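Local structure of HP0958 (Helicobacter pylori, 3NA7) at residues Q127-L130 with K131-L135. The protein probably acts in flagellar biogenesis and export as a chaperone and post-transcriptional regulator, pairing a coiled-coil hairpin with a zinc-ribbon domain. Sequence-based numbering, arbitrary orientation.
Sequences QEDL and KKEML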
loop_
_atom_site.group_PDB
_atom_site.type_symbol
_atom_site.label_atom_id
_atom_site.label_comp_id
_atom_site.label_asym_id
_atom_site.label_seq_id
_atom_site.Cartn_x
_atom_site.Cartn_y
_atom_site.Cartn_z
ATOM N N GLN A 127 11.254 19.903 3.707
ATOM C CA GLN A 127 11.486 19.544 2.316
ATOM C C GLN A 127 12.954 19.149 2.049
ATOM O O GLN A 127 13.203 18.163 1.330
ATOM C CB GLN A 127 11.079 20.676 1.388
ATOM C CG GLN A 127 9.570 20.895 1.297
ATOM C CD GLN A 127 9.238 22.044 0.382
ATOM O OE1 GLN A 127 9.875 23.098 0.447
ATOM N NE2 GLN A 127 8.298 21.830 -0.542
ATOM N N GLU A 128 13.901 19.925 2.586
ATOM C CA GLU A 128 15.348 19.635 2.419
ATOM C C GLU A 128 15.691 18.292 3.065
ATOM O O GLU A 128 16.366 17.469 2.454
ATOM C CB GLU A 128 16.255 20.745 2.962
ATOM C CG GLU A 128 16.037 22.148 2.338
ATOM C CD GLU A 128 16.540 22.287 0.889
ATOM O OE1 GLU A 128 17.241 21.375 0.362
ATOM O OE2 GLU A 128 16.239 23.342 0.290
ATOM N N ASP A 129 15.184 18.059 4.275
ATOM C CA ASP A 129 15.261 16.737 4.914
ATOM C C ASP A 129 14.819 15.578 4.034
ATOM O O ASP A 129 15.586 14.651 3.782
ATOM C CB ASP A 129 14.374 16.698 6.144
ATOM C CG ASP A 129 15.145 16.723 7.405
ATOM O OD1 ASP A 129 15.810 15.684 7.694
ATOM O OD2 ASP A 129 15.047 17.762 8.114
ATOM N N LEU A 130 13.557 15.620 3.628
ATOM C CA LEU A 130 12.968 14.614 2.774
ATOM C C LEU A 130 13.815 14.367 1.502
ATOM O O LEU A 130 13.957 13.234 1.052
ATOM C CB LEU A 130 11.545 15.040 2.373
ATOM C CG LEU A 130 10.491 15.060 3.499
ATOM C CD1 LEU A 130 9.228 15.856 3.044
ATOM C CD2 LEU A 130 10.145 13.639 3.977
ATOM N N LYS A 131 14.349 15.442 0.939
ATOM C CA LYS A 131 15.143 15.383 -0.290
ATOM C C LYS A 131 16.407 14.579 -0.013
ATOM O O LYS A 131 16.726 13.674 -0.742
ATOM C CB LYS A 131 15.459 16.813 -0.777
ATOM C CG LYS A 131 16.021 16.933 -2.173
ATOM C CD LYS A 131 16.170 18.417 -2.589
ATOM C CE LYS A 131 17.221 19.097 -1.747
ATOM N NZ LYS A 131 17.593 20.422 -2.260
ATOM N N LYS A 132 17.102 14.873 1.076
ATOM C CA LYS A 132 18.210 14.017 1.482
ATOM C C LYS A 132 17.812 12.548 1.707
ATOM O O LYS A 132 18.534 11.639 1.323
ATOM C CB LYS A 132 18.917 14.594 2.708
ATOM C CG LYS A 132 19.757 15.817 2.384
ATOM C CD LYS A 132 20.756 16.120 3.500
ATOM C CE LYS A 132 21.068 17.609 3.564
ATOM N NZ LYS A 132 22.218 17.889 4.466
ATOM N N GLU A 133 16.670 12.307 2.325
ATOM C CA GLU A 133 16.246 10.926 2.539
ATOM C C GLU A 133 15.969 10.224 1.214
ATOM O O GLU A 133 16.380 9.069 1.030
ATOM C CB GLU A 133 15.049 10.846 3.482
ATOM C CG GLU A 133 15.459 11.055 4.930
ATOM C CD GLU A 133 14.294 11.456 5.837
ATOM O OE1 GLU A 133 13.159 11.566 5.347
ATOM O OE2 GLU A 133 14.524 11.648 7.050
ATOM N N MET A 134 15.333 10.934 0.286
ATOM C CA MET A 134 15.079 10.380 -1.030
ATOM C C MET A 134 16.334 9.891 -1.754
ATOM O O MET A 134 16.294 8.848 -2.428
ATOM C CB MET A 134 14.393 11.398 -1.914
ATOM C CG MET A 134 12.937 11.574 -1.602
ATOM S SD MET A 134 12.188 12.739 -2.734
ATOM C CE MET A 134 12.281 11.909 -4.294
ATOM N N LEU A 135 17.422 10.662 -1.623
ATOM C CA LEU A 135 18.714 10.298 -2.203
ATOM C C LEU A 135 19.330 9.072 -1.534
ATOM O O LEU A 135 19.928 8.245 -2.242
ATOM C CB LEU A 135 19.706 11.476 -2.163
ATOM C CG LEU A 135 19.628 12.650 -3.154
ATOM C CD1 LEU A 135 20.468 13.851 -2.636
ATOM C CD2 LEU A 135 20.049 12.301 -4.617
#
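Residues 127-130 and 131-135 form one unbroken run of alpha helix, in which Lys131, Lys132, Glu133 and Met134 each donate their backbone N-H to the carbonyl four residues back. The bond from Lys132 N to Glu128 O measures 3.0 Å. The one from Met134 N to Leu130 O measures 2.8 Å.

On the outer surface, Glu128 and Lys131 lie side by side and point the same way. Their salt bridge runs from Lys131 NZ to Glu128 OE1, 2.8 Å apart. The ammonium meets the syn side of this oxygen, 22° out of the carboxylate plane. Glu128 OE2 is farther off, 4.1 Å from Lys131 NZ. Both chains bend to meet: Glu128 turns at chi2 (-72°) and Lys131 at its third torsion, which brings CE as well as NZ up to OE1. The bridge joins residues three apart, a little under one helical turn.

Glu133 crosses Leu130 at a slant. Glu133 OE1 sits 3.9 Å from the methyl CD2 of Leu130, and this same oxygen is in a salt bridge with Lys44 of helix 24-85. The other oxygen, Glu133 OE2, lies 4.3 Å from Asp129 OD1. These like charges would probably repel mildly, and Lys44 may offset part of the effect.

Leu130 is buried and touches Ile48 and Leu51. Met134, one turn on, rests on Asn45 and Ile48; Met134 CG also passes 3.3 Å from Leu130 O. Gln127 adds polar links to Ile48, Glu52 and Lys55. Leu130 and Met134 thus pack against helix 24-85, while the Glu128-Lys131 pair stays exposed, the amphipathic pattern of a helix in the protein's antiparallel coiled-coil hairpin.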